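Local coordinates for protein glycosyl transferase (Staphylococcus aureus, PDB 5TZJ) that is a family 2 glycosyl transferase with a GT-A-type, Rossmann-like domain and binds uridine-diphosphate-N-acetylglucosamine in this structure, at residues 22-27 with 54-59; 60-65 with 79-84; 85-90 with 160-165. All coordinates share one frame; numbering follows the deposited sequence.

Interaction 1 of 3, residues 22-27 with 54-59; sequences SLAKQD and RNKLNL
Ala-24 and Leu-57 join the C-terminal end of helix 16-24 to the loop leading from helix 46-51 into strand 59-63, within the Rossmann-like alpha/beta domain of this family 2 glycosyl transferase. No hydrogen bond crosses the contact; carbon atoms make it, apart from a methyl resting on a carbonyl oxygen. Leu-57 enters with CG anti to its own carbonyl carbon (chi1 -70°), a setting that turns both methyls to the helix end. Leu-57 CD2 lies 3.7 Å from Leu-23 O and 3.8 Å from Ala-24 CA, while Leu-57 CD1 reaches Leu-23 CB at 4.0 Å. A branched side chain suits this place because one methyl meets backbone and the other a neighbouring side chain. Leu-23 itself is buried and touches Val-35 and Ile-96; Leu-57 also rests on Phe-33. Small Ala-24 allows the loop to come close. On the solvent side, Lys-56 bends at chi3 and chi4, its aliphatic carbons passing alongside the alanine methyl. Behind the contact Gln-26 folds back, its NE2 donating to Ser-22 O at 3.0 Å while the amide also bonds Asn-97 and Leu-101. Across the contact the tightest approach is Ala-24 CB to Lys-56 CD, 3.4 Å, closer than carbon atoms usually come.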
loop_
_atom_site.group_PDB
_atom_site.type_symbol
_atom_site.label_atom_id
_atom_site.label_comp_id
_atom_site.label_asym_id
_atom_site.label_seq_id
_atom_site.Cartn_x
_atom_site.Cartn_y
_atom_site.Cartn_z
ATOM N N SER A 22 -2.995 -23.741 3.800
ATOM C CA SER A 22 -1.721 -23.212 4.288
ATOM C C SER A 22 -1.839 -22.777 5.743
ATOM O O SER A 22 -0.870 -22.897 6.506
ATOM C CB SER A 22 -1.251 -22.049 3.406
ATOM O OG SER A 22 -1.815 -20.819 3.837
ATOM N N LEU A 23 -3.026 -22.291 6.146
ATOM C CA LEU A 23 -3.301 -22.014 7.557
ATOM C C LEU A 23 -3.381 -23.304 8.386
ATOM O O LEU A 23 -2.860 -23.365 9.511
ATOM C CB LEU A 23 -4.590 -21.191 7.665
ATOM C CG LEU A 23 -4.492 -19.838 6.913
ATOM C CD1 LEU A 23 -5.682 -18.913 7.164
ATOM C CD2 LEU A 23 -3.237 -19.136 7.344
ATOM N N ALA A 24 -4.016 -24.352 7.855
ATOM C CA ALA A 24 -4.100 -25.587 8.634
ATOM C C ALA A 24 -2.764 -26.329 8.697
ATOM O O ALA A 24 -2.550 -27.114 9.630
ATOM C CB ALA A 24 -5.201 -26.494 8.068
ATOM N N LYS A 25 -1.869 -26.112 7.731
ATOM C CA LYS A 25 -0.532 -26.701 7.733
ATOM C C LYS A 25 0.500 -25.879 8.506
ATOM O O LYS A 25 1.678 -26.243 8.487
ATOM C CB LYS A 25 -0.020 -26.894 6.294
ATOM C CG LYS A 25 -0.841 -27.825 5.408
ATOM C CD LYS A 25 -0.253 -29.215 5.304
ATOM C CE LYS A 25 -1.267 -30.208 4.708
ATOM N NZ LYS A 25 -1.993 -29.583 3.557
ATOM N N GLN A 26 0.111 -24.773 9.155
ATOM C CA GLN A 26 1.055 -24.043 9.997
ATOM C C GLN A 26 1.663 -24.976 11.039
ATOM O O GLN A 26 0.941 -25.695 11.753
ATOM C CB GLN A 26 0.382 -22.863 10.692
ATOM C CG GLN A 26 0.019 -21.696 9.747
ATOM C CD GLN A 26 1.242 -21.125 9.040
ATOM O OE1 GLN A 26 2.103 -20.512 9.668
ATOM N NE2 GLN A 26 1.313 -21.316 7.727
ATOM N N ASP A 27 2.997 -24.976 11.108
ATOM C CA ASP A 27 3.693 -25.688 12.183
ATOM C C ASP A 27 3.846 -24.722 13.357
ATOM O O ASP A 27 4.926 -24.284 13.752
ATOM C CB ASP A 27 5.004 -26.312 11.693
ATOM C CG ASP A 27 6.101 -25.309 11.393
ATOM O OD1 ASP A 27 7.285 -25.744 11.424
ATOM O OD2 ASP A 27 5.807 -24.117 11.125
ATOM N N ARG A 54 -13.886 -25.582 10.036
ATOM C CA ARG A 54 -14.399 -25.230 11.369
ATOM C C ARG A 54 -13.712 -25.991 12.519
ATOM O O ARG A 54 -13.391 -25.403 13.563
ATOM C CB ARG A 54 -15.919 -25.495 11.377
ATOM C CG ARG A 54 -16.638 -25.496 12.722
ATOM C CD ARG A 54 -16.862 -24.093 13.282
ATOM N NE ARG A 54 -17.481 -23.162 12.335
ATOM C CZ ARG A 54 -17.500 -21.841 12.513
ATOM N NH1 ARG A 54 -16.923 -21.315 13.592
ATOM N NH2 ARG A 54 -18.055 -21.031 11.607
ATOM N N ASN A 55 -13.509 -27.292 12.367
ATOM C CA ASN A 55 -12.884 -28.058 13.435
ATOM C C ASN A 55 -11.398 -28.236 13.206
ATOM O O ASN A 55 -10.720 -28.834 14.040
ATOM C CB ASN A 55 -13.543 -29.435 13.612
ATOM C CG ASN A 55 -15.016 -29.353 14.003
ATOM O OD1 ASN A 55 -15.430 -28.500 14.801
ATOM N ND2 ASN A 55 -15.803 -30.270 13.474
ATOM N N LYS A 56 -10.880 -27.732 12.093
ATOM C CA LYS A 56 -9.458 -27.805 11.805
ATOM C C LYS A 56 -8.732 -26.541 12.242
ATOM O O LYS A 56 -7.593 -26.604 12.727
ATOM C CB LYS A 56 -9.265 -28.052 10.304
ATOM C CG LYS A 56 -7.938 -28.633 9.917
ATOM C CD LYS A 56 -7.830 -28.691 8.403
ATOM C CE LYS A 56 -7.067 -29.924 7.949
ATOM N NZ LYS A 56 -8.028 -30.981 7.541
ATOM N N LEU A 57 -9.386 -25.388 12.087
ATOM C CA LEU A 57 -8.847 -24.097 12.474
ATOM C C LEU A 57 -9.698 -23.504 13.588
ATOM O O LEU A 57 -10.866 -23.838 13.745
ATOM C CB LEU A 57 -8.822 -23.155 11.271
ATOM C CG LEU A 57 -7.759 -23.633 10.271
ATOM C CD1 LEU A 57 -7.944 -22.971 8.896
ATOM C CD2 LEU A 57 -6.319 -23.408 10.814
ATOM N N ASN A 58 -9.098 -22.620 14.364
ATOM C CA ASN A 58 -9.853 -21.718 15.226
ATOM C C ASN A 58 -10.519 -20.683 14.323
ATOM O O ASN A 58 -9.885 -19.730 13.883
ATOM C CB ASN A 58 -8.908 -21.058 16.219
ATOM C CG ASN A 58 -9.623 -20.469 17.388
ATOM O OD1 ASN A 58 -10.847 -20.534 17.462
ATOM N ND2 ASN A 58 -8.865 -19.926 18.342
ATOM N N LEU A 59 -11.793 -20.851 14.034
ATOM C CA LEU A 59 -12.380 -20.175 12.887
ATOM C C LEU A 59 -13.463 -19.203 13.343
ATOM O O LEU A 59 -14.289 -19.538 14.193
ATOM C CB LEU A 59 -12.928 -21.237 11.943
ATOM C CG LEU A 59 -13.052 -20.980 10.456
ATOM C CD1 LEU A 59 -13.566 -22.206 9.680
ATOM C CD2 LEU A 59 -13.978 -19.886 10.319
#

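Interaction 2 of 3, residues 60-65 with 79-84; sequences KVSQLE and LKQAEG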
loop_
_atom_site.group_PDB
_atom_site.type_symbol
_atom_site.label_atom_id
_atom_site.label_comp_id
_atom_site.label_asym_id
_atom_site.label_seq_id
_atom_site.Cartn_x
_atom_site.Cartn_y
_atom_site.Cartn_z
ATOM N N LYS A 60 -13.449 -17.990 12.792
ATOM C CA LYS A 60 -14.552 -17.049 12.943
ATOM C C LYS A 60 -15.025 -16.656 11.548
ATOM O O LYS A 60 -14.235 -16.136 10.752
ATOM C CB LYS A 60 -14.124 -15.799 13.727
ATOM C CG LYS A 60 -13.911 -15.988 15.207
ATOM C CD LYS A 60 -13.415 -14.673 15.811
ATOM C CE LYS A 60 -13.221 -14.797 17.322
ATOM N NZ LYS A 60 -12.259 -13.768 17.844
ATOM N N VAL A 61 -16.303 -16.892 11.253
ATOM C CA VAL A 61 -16.897 -16.577 9.950
ATOM C C VAL A 61 -18.068 -15.626 10.154
ATOM O O VAL A 61 -18.948 -15.869 10.994
ATOM C CB VAL A 61 -17.409 -17.842 9.210
ATOM C CG1 VAL A 61 -18.048 -17.493 7.864
ATOM C CG2 VAL A 61 -16.324 -18.789 8.976
ATOM N N SER A 62 -18.126 -14.586 9.331
ATOM C CA SER A 62 -19.365 -13.848 9.217
ATOM C C SER A 62 -19.451 -13.345 7.787
ATOM O O SER A 62 -18.495 -13.464 7.006
ATOM C CB SER A 62 -19.428 -12.710 10.229
ATOM O OG SER A 62 -18.407 -11.774 9.957
ATOM N N GLN A 63 -20.618 -12.806 7.436
ATOM C CA GLN A 63 -20.850 -12.379 6.068
ATOM C C GLN A 63 -21.642 -11.087 6.069
ATOM O O GLN A 63 -22.655 -10.983 6.771
ATOM C CB GLN A 63 -21.602 -13.464 5.278
ATOM C CG GLN A 63 -22.030 -13.063 3.866
ATOM C CD GLN A 63 -22.827 -14.170 3.188
ATOM O OE1 GLN A 63 -23.962 -14.470 3.590
ATOM N NE2 GLN A 63 -22.241 -14.797 2.167
ATOM N N LEU A 64 -21.184 -10.116 5.276
ATOM C CA LEU A 64 -21.907 -8.865 5.130
ATOM C C LEU A 64 -23.130 -9.073 4.245
ATOM O O LEU A 64 -23.108 -9.847 3.283
ATOM C CB LEU A 64 -21.018 -7.783 4.517
ATOM C CG LEU A 64 -19.645 -7.595 5.173
ATOM C CD1 LEU A 64 -18.913 -6.384 4.544
ATOM C CD2 LEU A 64 -19.809 -7.426 6.695
ATOM N N GLU A 65 -24.189 -8.344 4.561
ATOM C CA GLU A 65 -25.450 -8.509 3.856
ATOM C C GLU A 65 -25.437 -7.937 2.445
ATOM O O GLU A 65 -26.367 -8.209 1.684
ATOM C CB GLU A 65 -26.555 -7.851 4.661
ATOM C CG GLU A 65 -26.418 -6.359 4.724
ATOM C CD GLU A 65 -27.674 -5.722 5.278
ATOM O OE1 GLU A 65 -27.781 -4.465 5.241
ATOM O OE2 GLU A 65 -28.555 -6.496 5.735
ATOM N N LEU A 79 -11.149 -6.913 11.905
ATOM C CA LEU A 79 -10.208 -6.353 12.874
ATOM C C LEU A 79 -10.886 -6.129 14.226
ATOM O O LEU A 79 -10.306 -6.435 15.285
ATOM C CB LEU A 79 -9.605 -5.056 12.313
ATOM C CG LEU A 79 -8.504 -4.363 13.131
ATOM C CD1 LEU A 79 -7.397 -5.343 13.513
ATOM C CD2 LEU A 79 -7.948 -3.131 12.340
ATOM N N LYS A 80 -12.147 -5.677 14.207
ATOM C CA LYS A 80 -12.892 -5.505 15.453
ATOM C C LYS A 80 -13.109 -6.835 16.179
ATOM O O LYS A 80 -13.004 -6.888 17.408
ATOM C CB LYS A 80 -14.223 -4.809 15.173
ATOM C CG LYS A 80 -14.096 -3.285 15.154
ATOM C CD LYS A 80 -14.810 -2.646 13.963
ATOM C CE LYS A 80 -14.509 -1.136 13.879
ATOM N NZ LYS A 80 -14.603 -0.562 12.491
ATOM N N GLN A 81 -13.406 -7.919 15.441
ATOM C CA GLN A 81 -13.616 -9.239 16.051
ATOM C C GLN A 81 -12.327 -9.861 16.546
ATOM O O GLN A 81 -12.359 -10.735 17.414
ATOM C CB GLN A 81 -14.267 -10.210 15.054
ATOM C CG GLN A 81 -15.687 -9.834 14.595
ATOM C CD GLN A 81 -16.149 -10.593 13.338
ATOM O OE1 GLN A 81 -15.367 -11.282 12.690
ATOM N NE2 GLN A 81 -17.433 -10.449 12.994
ATOM N N ALA A 82 -11.195 -9.426 16.007
ATOM C CA ALA A 82 -9.914 -10.075 16.242
ATOM C C ALA A 82 -9.482 -9.977 17.699
ATOM O O ALA A 82 -9.496 -8.895 18.298
ATOM C CB ALA A 82 -8.864 -9.435 15.333
ATOM N N GLU A 83 -9.038 -11.111 18.244
ATOM C CA GLU A 83 -8.543 -11.199 19.604
ATOM C C GLU A 83 -7.049 -11.494 19.699
ATOM O O GLU A 83 -6.518 -11.515 20.812
ATOM C CB GLU A 83 -9.331 -12.273 20.363
ATOM C CG GLU A 83 -10.723 -11.827 20.758
ATOM C CD GLU A 83 -11.466 -12.873 21.589
ATOM O OE1 GLU A 83 -12.017 -13.828 20.988
ATOM O OE2 GLU A 83 -11.481 -12.739 22.839
ATOM N N GLY A 84 -6.353 -11.725 18.579
ATOM C CA GLY A 84 -4.934 -12.032 18.656
ATOM C C GLY A 84 -4.101 -10.828 19.064
ATOM O O GLY A 84 -4.501 -9.679 18.877
HETATM O O HOH W 1 -16.039 -13.174 11.163
#
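Lys-60 NZ makes two bonds to segment 79-84. One is a salt bridge to Glu-83 OE1 at 3.2 Å, which uses the anti lone pair of that oxygen, the one turned away from OE2. The other goes to the carbonyl of Gln-81, with Lys-60 NZ 3.1 Å from Gln-81 O; here the ammonium stands above the carbonyl plane, 36° out of it, rather than on a lone pair. Glu-34 forms a second salt bridge with the same nitrogen and also accepts a bond from Glu-83 N, so two carboxylates and a main-chain oxygen gather round one charge. Lysine suits the place because its chain, extended beyond CG, spans the gap from the strand. The Glu-83 side chain meets it at about a right angle.

Beyond this cluster, a water ties Ser-62 to Gln-81: it lies 3.0 Å from Ser-62 OG and donates to Gln-81 OE1 over a distance so short that its exact length is doubtful. Gln-81 NE2 comes within 3.5 Å of Ser-62 OG. Ser-62 OG, between the backbone N and the carbonyl carbon (chi1 64°), faces the water, while the long arm of Gln-81 reaches out from the helix.

Strand 59-63 pairs in parallel with strand 33-39 in the main sheet of the Rossmann-like domain, and helix 72-81 packs against one side of that sheet. Ala-82 is the first residue to leave helical geometry, so the Gln-81 carbonyl and Glu-83 that bind Lys-60 lie at the helix end and in the turn leading to strand 86-89. Around the polar bonds, Gln-81 touches Val-36 and Ser-62 touches Val-38, both on strand 33-39. Leu-64, further along, packs on Lys-73, Pro-74 and Val-77 of helix 72-81, whereas Val-61 points away, onto Leu-47 and Val-50 of helix 46-51.

Interaction 3 of 3, residues 85-90 with 160-165; sequences EFVLFV and ALLKDN
Strand 86-89 and helix 159-164 face each other across their side chains, the closest CA atoms being those of Val-87 and Leu-162 at 9.3 Å, and no direct hydrogen bond joins the segments. Leu-162 bridges the distance. Its CG lies anti to the carbonyl carbon (chi1 -60°) and chi2 is near 180°, an extended form that carries CD1 out toward the strand. There Leu-162 CD1 meets Val-87 CG2 at 3.7 Å, the two side chains meeting at a slant. Leu-162 CD1 also lies at the edge of the Phe-89 ring, near its plane, 4.4 Å from Phe-89 CE2. The longer leucine spans most of the distance, and the short beta-branched Val-87 meets it with a methyl held close to the strand. Away from this apolar patch a water bridges the backbones, donating to Glu-85 O at 2.8 Å and accepting from Ala-160 N at 2.9 Å. All three touching side chains are buried in the core of the Rossmann-like domain. Phe-89 makes an edge-to-face contact with Phe-169 and meets Phe-181 with planes near perpendicular. Strand 86-89 lies between strand 3-9, parallel to it, and antiparallel strand 156-158, which runs directly into helix 159-164; Leu-79 of helix 72-81 touches both Val-87 and Leu-162, while Phe-181 of helix 177-188 also packs on Leu-162.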
loop_
_atom_site.group_PDB
_atom_site.type_symbol
_atom_site.label_atom_id
_atom_site.label_comp_id
_atom_site.label_asym_id
_atom_site.label_seq_id
_atom_site.Cartn_x
_atom_site.Cartn_y
_atom_site.Cartn_z
ATOM N N GLU A 85 -2.922 -11.094 19.662
ATOM C CA GLU A 85 -2.041 -9.984 20.042
ATOM C C GLU A 85 -1.544 -9.219 18.807
ATOM O O GLU A 85 -1.301 -8.007 18.880
ATOM C CB GLU A 85 -0.864 -10.486 20.878
ATOM C CG GLU A 85 -0.098 -9.365 21.599
ATOM C CD GLU A 85 0.994 -9.862 22.547
ATOM O OE1 GLU A 85 1.675 -10.867 22.231
ATOM O OE2 GLU A 85 1.170 -9.233 23.617
ATOM N N PHE A 86 -1.426 -9.916 17.676
ATOM C CA PHE A 86 -1.004 -9.391 16.389
ATOM C C PHE A 86 -2.012 -9.795 15.327
ATOM O O PHE A 86 -2.642 -10.850 15.449
ATOM C CB PHE A 86 0.372 -9.956 16.048
ATOM C CG PHE A 86 1.470 -9.359 16.877
ATOM C CD1 PHE A 86 1.831 -9.919 18.088
ATOM C CD2 PHE A 86 2.103 -8.209 16.458
ATOM C CE1 PHE A 86 2.815 -9.343 18.854
ATOM C CE2 PHE A 86 3.085 -7.630 17.216
ATOM C CZ PHE A 86 3.442 -8.199 18.415
ATOM N N VAL A 87 -2.140 -8.988 14.261
ATOM C CA VAL A 87 -2.921 -9.420 13.113
ATOM C C VAL A 87 -2.030 -9.615 11.894
ATOM O O VAL A 87 -1.010 -8.932 11.694
ATOM C CB VAL A 87 -4.094 -8.480 12.770
ATOM C CG1 VAL A 87 -5.078 -8.388 13.955
ATOM C CG2 VAL A 87 -3.617 -7.108 12.358
ATOM N N LEU A 88 -2.450 -10.563 11.054
ATOM C CA LEU A 88 -1.874 -10.771 9.730
ATOM C C LEU A 88 -3.011 -10.767 8.729
ATOM O O LEU A 88 -3.951 -11.555 8.867
ATOM C CB LEU A 88 -1.122 -12.093 9.642
ATOM C CG LEU A 88 -0.702 -12.544 8.240
ATOM C CD1 LEU A 88 0.283 -11.573 7.569
ATOM C CD2 LEU A 88 -0.089 -13.984 8.357
ATOM N N PHE A 89 -2.927 -9.893 7.734
ATOM C CA PHE A 89 -3.908 -9.843 6.662
ATOM C C PHE A 89 -3.438 -10.701 5.490
ATOM O O PHE A 89 -2.341 -10.503 4.962
ATOM C CB PHE A 89 -4.139 -8.402 6.187
ATOM C CG PHE A 89 -4.664 -7.489 7.252
ATOM C CD1 PHE A 89 -6.061 -7.416 7.521
ATOM C CD2 PHE A 89 -3.796 -6.759 8.034
ATOM C CE1 PHE A 89 -6.542 -6.573 8.518
ATOM C CE2 PHE A 89 -4.272 -5.904 9.028
ATOM C CZ PHE A 89 -5.649 -5.815 9.273
ATOM N N VAL A 90 -4.267 -11.648 5.077
ATOM C CA VAL A 90 -3.979 -12.458 3.901
ATOM C C VAL A 90 -5.177 -12.404 2.980
ATOM O O VAL A 90 -6.303 -12.690 3.411
ATOM C CB VAL A 90 -3.693 -13.923 4.260
ATOM C CG1 VAL A 90 -3.226 -14.651 2.988
ATOM C CG2 VAL A 90 -2.692 -13.976 5.369
ATOM N N ALA A 160 -3.000 -3.834 19.223
ATOM C CA ALA A 160 -3.164 -2.587 19.974
ATOM C C ALA A 160 -2.624 -1.374 19.220
ATOM O O ALA A 160 -3.094 -0.247 19.448
ATOM C CB ALA A 160 -2.482 -2.692 21.337
ATOM N N LEU A 161 -1.624 -1.555 18.347
ATOM C CA LEU A 161 -1.164 -0.396 17.579
ATOM C C LEU A 161 -2.279 0.125 16.702
ATOM O O LEU A 161 -2.504 1.338 16.615
ATOM C CB LEU A 161 0.054 -0.739 16.721
ATOM C CG LEU A 161 0.395 0.346 15.691
ATOM C CD1 LEU A 161 1.238 1.473 16.321
ATOM C CD2 LEU A 161 1.108 -0.293 14.544
ATOM N N LEU A 162 -2.999 -0.786 16.061
ATOM C CA LEU A 162 -4.109 -0.406 15.200
ATOM C C LEU A 162 -5.260 0.163 16.015
ATOM O O LEU A 162 -5.793 1.236 15.703
ATOM C CB LEU A 162 -4.555 -1.629 14.376
ATOM C CG LEU A 162 -3.456 -2.230 13.454
ATOM C CD1 LEU A 162 -3.996 -3.440 12.635
ATOM C CD2 LEU A 162 -2.840 -1.142 12.491
ATOM N N LYS A 163 -5.636 -0.521 17.081
ATOM C CA LYS A 163 -6.869 -0.134 17.756
ATOM C C LYS A 163 -6.667 1.094 18.639
ATOM O O LYS A 163 -7.532 1.975 18.661
ATOM C CB LYS A 163 -7.437 -1.319 18.551
ATOM C CG LYS A 163 -7.954 -2.414 17.627
ATOM C CD LYS A 163 -8.699 -3.539 18.379
ATOM C CE LYS A 163 -9.272 -4.528 17.368
ATOM N NZ LYS A 163 -9.775 -5.798 17.976
ATOM N N ASP A 164 -5.513 1.202 19.329
ATOM C CA ASP A 164 -5.285 2.350 20.210
ATOM C C ASP A 164 -5.220 3.644 19.426
ATOM O O ASP A 164 -5.555 4.698 19.964
ATOM C CB ASP A 164 -3.999 2.192 21.018
ATOM C CG ASP A 164 -4.061 1.028 21.987
ATOM O OD1 ASP A 164 -5.165 0.465 22.178
ATOM O OD2 ASP A 164 -3.008 0.687 22.571
ATOM N N ASN A 165 -4.792 3.585 18.165
ATOM C CA ASN A 165 -4.669 4.770 17.317
ATOM C C ASN A 165 -5.772 4.878 16.289
ATOM O O ASN A 165 -5.666 5.701 15.372
ATOM C CB ASN A 165 -3.319 4.775 16.615
ATOM C CG ASN A 165 -2.199 4.852 17.593
ATOM O OD1 ASN A 165 -1.992 5.902 18.214
ATOM N ND2 ASN A 165 -1.532 3.714 17.833
HETATM O O HOH W 2 -1.932 -6.006 20.736
#

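In the fold
All three contacts belong to the family 2 glycosyl transferase domain, follow one another in series along the chain, and lie on the same side of its centre. Interactions 1 and 2 have centres about 16 Å apart and meet through Arg-54 and Val-61; strand 59-63 continues directly from the loop of interaction 1. Interactions 2 and 3, centres about 13 Å apart, are joined by Lys-163 NZ bonding Leu-79 O and by helix 72-81 leading into strand 86-89. Interactions 1 and 3, centres about 20 Å apart, do not touch. They lie at helix-strand units of one mixed sheet. Of the three, interaction 3 lies nearest the bound uridine-diphosphate-N-acetylglucosamine, the Phe-89 side chain being about 7 Å from it.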